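Local coordinates for protein endoglucanase (Mytilus edulis, PDB 1WC2) that hydrolyses internal beta-1,4-glucosidic linkages in cellulose and related beta-glucans as a family 45 glycoside hydrolase, and also has expansin activity, at residues A45-A50 with R166-S171; N109-N114 with H122-Y127. All coordinates share one frame; numbering follows the deposited sequence. Where two conformers were deposited one is given.

Contact 1: A45-A50 with R166-S171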
loop_
_atom_site.group_PDB
_atom_site.type_symbol
_atom_site.label_atom_id
_atom_site.label_comp_id
_atom_site.label_asym_id
_atom_site.label_seq_id
_atom_site.Cartn_x
_atom_site.Cartn_y
_atom_site.Cartn_z
ATOM N N ALA A 45 -4.410 -3.344 -13.145
ATOM C CA ALA A 45 -5.696 -2.746 -12.784
ATOM C C ALA A 45 -6.544 -3.604 -11.847
ATOM O O ALA A 45 -7.288 -3.063 -11.022
ATOM C CB ALA A 45 -6.507 -2.403 -14.046
ATOM N N GLY A 46 -6.440 -4.933 -11.990
ATOM C CA GLY A 46 -7.252 -5.863 -11.239
ATOM C C GLY A 46 -6.485 -6.538 -10.112
ATOM O O GLY A 46 -7.047 -7.384 -9.427
ATOM N N SER A 47 -5.213 -6.179 -9.901
ATOM C CA SER A 47 -4.386 -6.804 -8.855
ATOM C C SER A 47 -4.464 -6.070 -7.522
ATOM O O SER A 47 -4.936 -4.930 -7.451
ATOM C CB SER A 47 -2.927 -6.826 -9.300
ATOM O OG SER A 47 -2.735 -7.778 -10.332
ATOM N N PHE A 48 -4.018 -6.754 -6.464
ATOM C CA PHE A 48 -3.792 -6.153 -5.158
ATOM C C PHE A 48 -2.405 -5.490 -5.191
ATOM O O PHE A 48 -1.367 -6.123 -4.946
ATOM C CB PHE A 48 -3.909 -7.197 -4.040
ATOM C CG PHE A 48 -5.337 -7.643 -3.740
ATOM C CD1 PHE A 48 -5.620 -8.984 -3.512
ATOM C CD2 PHE A 48 -6.378 -6.716 -3.619
ATOM C CE1 PHE A 48 -6.925 -9.404 -3.204
ATOM C CE2 PHE A 48 -7.676 -7.142 -3.309
ATOM C CZ PHE A 48 -7.937 -8.485 -3.090
ATOM N N VAL A 49 -2.419 -4.207 -5.561
ATOM C CA VAL A 49 -1.229 -3.371 -5.633
ATOM C C VAL A 49 -1.461 -2.072 -4.878
ATOM O O VAL A 49 -2.602 -1.679 -4.625
ATOM C CB VAL A 49 -0.794 -3.105 -7.108
ATOM C CG1 VAL A 49 -0.380 -4.423 -7.781
ATOM C CG2 VAL A 49 -1.883 -2.376 -7.909
ATOM N N ALA A 50 -0.357 -1.415 -4.536
ATOM C CA ALA A 50 -0.393 -0.251 -3.662
ATOM C C ALA A 50 0.640 0.797 -4.041
ATOM O O ALA A 50 1.683 0.493 -4.618
ATOM C CB ALA A 50 -0.162 -0.675 -2.228
ATOM N N ARG A 166 -4.734 -12.407 -7.384
ATOM C CA ARG A 166 -4.709 -10.949 -7.497
ATOM C C ARG A 166 -3.451 -10.342 -6.881
ATOM O O ARG A 166 -3.060 -9.271 -7.275
ATOM C CB ARG A 166 -5.970 -10.323 -6.884
ATOM C CG ARG A 166 -7.231 -10.582 -7.699
ATOM C CD ARG A 166 -8.513 -10.113 -7.039
ATOM N NE ARG A 166 -8.783 -10.839 -5.796
ATOM C CZ ARG A 166 -9.853 -10.648 -5.028
ATOM N NH1 ARG A 166 -10.795 -9.781 -5.374
ATOM N NH2 ARG A 166 -10.002 -11.355 -3.914
ATOM N N THR A 167 -2.832 -11.008 -5.902
ATOM C CA THR A 167 -1.514 -10.557 -5.415
ATOM C C THR A 167 -0.482 -10.936 -6.471
ATOM O O THR A 167 -0.318 -12.130 -6.728
ATOM C CB THR A 167 -1.154 -11.250 -4.093
ATOM O OG1 THR A 167 -2.088 -10.886 -3.062
ATOM C CG2 THR A 167 0.232 -10.827 -3.590
ATOM N N PRO A 168 0.207 -9.987 -7.103
ATOM C CA PRO A 168 1.189 -10.350 -8.136
ATOM C C PRO A 168 2.338 -11.212 -7.616
ATOM O O PRO A 168 2.773 -11.067 -6.476
ATOM C CB PRO A 168 1.701 -8.992 -8.626
ATOM C CG PRO A 168 0.601 -8.049 -8.298
ATOM C CD PRO A 168 0.114 -8.523 -6.955
ATOM N N SER A 169 2.831 -12.093 -8.479
ATOM C CA SER A 169 4.013 -12.901 -8.209
ATOM C C SER A 169 5.315 -12.126 -8.434
ATOM O O SER A 169 5.342 -11.076 -9.085
ATOM C CB SER A 169 4.007 -14.127 -9.128
ATOM O OG SER A 169 4.165 -13.702 -10.465
ATOM N N ASN A 170 6.410 -12.663 -7.920
ATOM C CA ASN A 170 7.723 -12.109 -8.217
ATOM C C ASN A 170 8.030 -12.103 -9.723
ATOM O O ASN A 170 8.645 -11.167 -10.222
ATOM C CB ASN A 170 8.814 -12.843 -7.436
ATOM C CG ASN A 170 8.724 -12.598 -5.928
ATOM O OD1 ASN A 170 8.508 -11.462 -5.478
ATOM N ND2 ASN A 170 8.876 -13.658 -5.140
ATOM N N SER A 171 7.599 -13.141 -10.437
ATOM C CA SER A 171 7.746 -13.190 -11.892
ATOM C C SER A 171 7.084 -11.987 -12.571
ATOM O O SER A 171 7.636 -11.407 -13.502
ATOM C CB SER A 171 7.139 -14.485 -12.445
ATOM O OG SER A 171 7.102 -14.473 -13.867
#
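Arg166 lies over one face of the Phe48 ring. Its CD sits above that face, its CB touches Phe48 CD1 at 3.6 Å, and the guanidinium slants past the rim. Phe48 CZ in turn lies over the centre of one guanidinium face, 3.5 Å from Arg166 CZ. The two planes are 48° apart, so the groups lean on each other and do not stack flat. Near the ring plane, at the edge, Thr167 OG1 approaches Phe48 CD1 at 4.0 Å. Phe97 meets the same ring from outside the two segments.

The arginine reaches this place through a bend at chi3 (-64°), which carries NE past CE1 of Phe48 and brings the guanidinium down beyond the CE1 and CZ side of the ring. Its charged end is paired with Asp164, and Thr167 OG1 is bonded to Thr96 O. The backbones are joined by one hydrogen bond across the two segments, Phe48 N to Arg166 O, 2.8 Å long.

Pro168 continues the contact on its apolar side. Its CG touches Val49 CG1 at 3.8 Å and also packs on Ser47 CB. Its CD rests 3.5 Å from Phe48 O. Ser47 OG is hydrogen-bonded to Trp43 O.

Ser169 then N-caps the helix 170-173 through its OG, bonded to Met172 N. The arrangement pins a late loop, running from helix 157-163 to helix 170-173, against the start of strand 49-53. That strand belongs to the double-psi beta-barrel of family 45 endoglucanases.

Contact 2: N109-N114 with H122-Y127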
loop_
_atom_site.group_PDB
_atom_site.type_symbol
_atom_site.label_atom_id
_atom_site.label_comp_id
_atom_site.label_asym_id
_atom_site.label_seq_id
_atom_site.Cartn_x
_atom_site.Cartn_y
_atom_site.Cartn_z
ATOM N N ASN A 109 -1.890 14.469 -0.788
ATOM C CA ASN A 109 -1.597 13.377 0.155
ATOM C C ASN A 109 -0.943 13.859 1.443
ATOM O O ASN A 109 -0.400 13.043 2.207
ATOM C CB ASN A 109 -0.661 12.366 -0.508
ATOM C CG ASN A 109 -1.049 12.068 -1.916
ATOM O OD1 ASN A 109 -2.186 11.719 -2.175
ATOM N ND2 ASN A 109 -0.110 12.216 -2.839
ATOM N N GLN A 110 -0.991 15.163 1.693
ATOM C CA GLN A 110 -0.257 15.790 2.785
ATOM C C GLN A 110 -0.653 15.325 4.192
ATOM O O GLN A 110 0.125 15.499 5.136
ATOM C CB GLN A 110 -0.366 17.319 2.675
ATOM C CG GLN A 110 -1.719 17.940 3.029
ATOM C CD GLN A 110 -2.765 17.862 1.932
ATOM O OE1 GLN A 110 -2.526 17.371 0.834
ATOM N NE2 GLN A 110 -3.955 18.374 2.242
ATOM N N ASP A 111 -1.853 14.772 4.348
ATOM C CA ASP A 111 -2.292 14.297 5.656
ATOM C C ASP A 111 -1.915 12.827 5.918
ATOM O O ASP A 111 -1.947 12.396 7.068
ATOM C CB ASP A 111 -3.813 14.452 5.804
ATOM C CG ASP A 111 -4.324 15.861 5.463
ATOM O OD1 ASP A 111 -3.666 16.861 5.806
ATOM O OD2 ASP A 111 -5.401 16.006 4.861
ATOM N N TRP A 112 -1.590 12.086 4.854
ATOM C CA TRP A 112 -1.452 10.630 4.894
ATOM C C TRP A 112 -0.041 10.089 4.613
ATOM O O TRP A 112 0.334 9.043 5.149
ATOM C CB TRP A 112 -2.411 9.977 3.889
ATOM C CG TRP A 112 -3.864 10.269 4.147
ATOM C CD1 TRP A 112 -4.637 11.176 3.486
ATOM C CD2 TRP A 112 -4.728 9.645 5.117
ATOM N NE1 TRP A 112 -5.918 11.161 3.986
ATOM C CE2 TRP A 112 -6.008 10.221 4.978
ATOM C CE3 TRP A 112 -4.550 8.643 6.081
ATOM C CZ2 TRP A 112 -7.101 9.844 5.782
ATOM C CZ3 TRP A 112 -5.630 8.265 6.866
ATOM C CH2 TRP A 112 -6.894 8.871 6.715
ATOM N N CYS A 113 0.725 10.759 3.750
ATOM C CA CYS A 113 1.996 10.227 3.230
ATOM C C CYS A 113 3.191 11.084 3.633
ATOM O O CYS A 113 4.269 11.005 3.028
ATOM C CB CYS A 113 1.905 10.062 1.712
ATOM S SG CYS A 113 0.683 8.780 1.319
ATOM N N ASN A 114 3.004 11.838 4.712
ATOM C CA ASN A 114 3.949 12.852 5.186
ATOM C C ASN A 114 4.871 12.397 6.331
ATOM O O ASN A 114 5.449 13.235 7.021
ATOM C CB ASN A 114 3.174 14.124 5.601
ATOM C CG ASN A 114 2.264 13.893 6.801
ATOM O OD1 ASN A 114 1.466 12.933 6.827
ATOM N ND2 ASN A 114 2.364 14.774 7.798
ATOM N N HIS A 122 5.311 9.537 11.529
ATOM C CA HIS A 122 3.851 9.512 11.613
ATOM C C HIS A 122 3.245 10.411 10.546
ATOM O O HIS A 122 3.784 11.482 10.239
ATOM C CB HIS A 122 3.385 9.947 13.030
ATOM C CG HIS A 122 3.876 11.317 13.397
ATOM N ND1 HIS A 122 5.124 11.535 13.944
ATOM C CD2 HIS A 122 3.336 12.543 13.194
ATOM C CE1 HIS A 122 5.320 12.835 14.083
ATOM N NE2 HIS A 122 4.246 13.468 13.650
ATOM N N ASN A 123 2.119 9.980 9.990
ATOM C CA ASN A 123 1.247 10.900 9.265
ATOM C C ASN A 123 0.362 11.681 10.254
ATOM O O ASN A 123 0.547 11.572 11.465
ATOM C CB ASN A 123 0.465 10.194 8.140
ATOM C CG ASN A 123 -0.503 9.128 8.625
ATOM O OD1 ASN A 123 -0.929 9.116 9.790
ATOM N ND2 ASN A 123 -0.886 8.240 7.701
ATOM N N LYS A 124 -0.585 12.480 9.766
ATOM C CA LYS A 124 -1.363 13.345 10.666
ATOM C C LYS A 124 -2.322 12.563 11.567
ATOM O O LYS A 124 -2.827 13.115 12.541
ATOM C CB LYS A 124 -2.093 14.436 9.879
ATOM C CG LYS A 124 -1.166 15.418 9.193
ATOM C CD LYS A 124 -1.889 16.659 8.702
ATOM C CE LYS A 124 -1.007 17.497 7.787
ATOM N NZ LYS A 124 -1.715 18.641 7.155
ATOM N N TYR A 125 -2.533 11.283 11.275
ATOM C CA TYR A 125 -3.358 10.406 12.087
ATOM C C TYR A 125 -2.531 9.434 12.956
ATOM O O TYR A 125 -3.101 8.594 13.655
ATOM C CB TYR A 125 -4.340 9.662 11.184
ATOM C CG TYR A 125 -5.374 10.583 10.555
ATOM C CD1 TYR A 125 -5.271 10.955 9.236
ATOM C CD2 TYR A 125 -6.450 11.091 11.295
ATOM C CE1 TYR A 125 -6.227 11.790 8.649
ATOM C CE2 TYR A 125 -7.411 11.936 10.709
ATOM C CZ TYR A 125 -7.296 12.254 9.395
ATOM O OH TYR A 125 -8.240 13.083 8.808
ATOM N N GLY A 126 -1.194 9.552 12.904
ATOM C CA GLY A 126 -0.288 8.832 13.793
ATOM C C GLY A 126 0.416 7.604 13.231
ATOM O O GLY A 126 1.169 6.967 13.963
ATOM N N TYR A 127 0.194 7.254 11.968
ATOM C CA TYR A 127 0.683 5.980 11.425
ATOM C C TYR A 127 2.058 6.097 10.771
ATOM O O TYR A 127 2.290 7.019 9.979
ATOM C CB TYR A 127 -0.316 5.413 10.405
ATOM C CG TYR A 127 -1.681 5.142 11.004
ATOM C CD1 TYR A 127 -2.696 6.084 10.927
ATOM C CD2 TYR A 127 -1.943 3.964 11.692
ATOM C CE1 TYR A 127 -3.942 5.863 11.518
ATOM C CE2 TYR A 127 -3.183 3.723 12.283
ATOM C CZ TYR A 127 -4.188 4.679 12.182
ATOM O OH TYR A 127 -5.429 4.505 12.761
HETATM O O HOH W 1 -7.497 13.641 5.917
HETATM O O HOH W 2 2.185 14.491 10.895
HETATM O O HOH W 3 5.367 14.091 9.826
#
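Asn123 and Trp112 meet through a side-chain to backbone hydrogen bond. Asn123 ND2 donates a hydrogen bond to Trp112 O at 2.9 Å, nearly straight at 160°, and the acceptor lies in the amide plane. Next to it, Lys124 N donates to Asp111 O at 3.0 Å. The Trp112 and Tyr125 rings form an offset stack, with centroids 4.6 Å apart and planes at 30°. Tyr125 CE1 lies over the rim of one indole face, 3.6 Å from Trp112 CH2.

Asn114 OD1 packs against CA and CB of Asn123, 3.2 Å from CB. The two amide planes are almost parallel. The extended Lys124 chain passes obliquely across Asp111, and a salt bridge joins its NZ to Asp111 OD1, though the place of NZ is less sure. Asp111 OD1 also bonds a PEG molecule, probably from the crystallisation liquor.

Further out, Asn123 shapes its own turn. With CG set between the backbone N and the carbonyl carbon (chi1 64°), its OD1 accepts from Tyr125 N in an Asx turn and from Tyr127 N on the opposite face. Ser18 OG holds ND2 as well. With an alanine here, Trp112 O would probably lose this donor, and the amides of Tyr125 and Tyr127 their shared acceptor. Water 3 links Asn114 O to His122 O, and water 1 bonds Tyr125 OH and, weakly, Asp111 OD2. His130 of strand 129-134 meets the Trp112 ring, and Cys113 is tied to Cys103.

The chemistry is thus layered: a buried amide satisfies backbone groups of both segments of one loop, while the salt bridge involves an exposed lysine and is probably the weaker tie.

In the fold
Both segments of contact 2 fall within the 115 residues between the two segments of contact 1. In space they lie on opposite sides of the chain's centre. Their centres are 25 Å apart and their nearest atoms about 10 Å apart, so they do not touch. Both bear on strands of the barrel that carries the two acids assigned to catalysis by similarity. In contact 1 the side chain of Val49 is about 9 Å from those of both Asp24, the probable nucleophile, and Asp132, the probable proton donor. In contact 2 the side chain of Cys113 is about 5 Å from that of Asp132 and about 12 Å from that of Asp24.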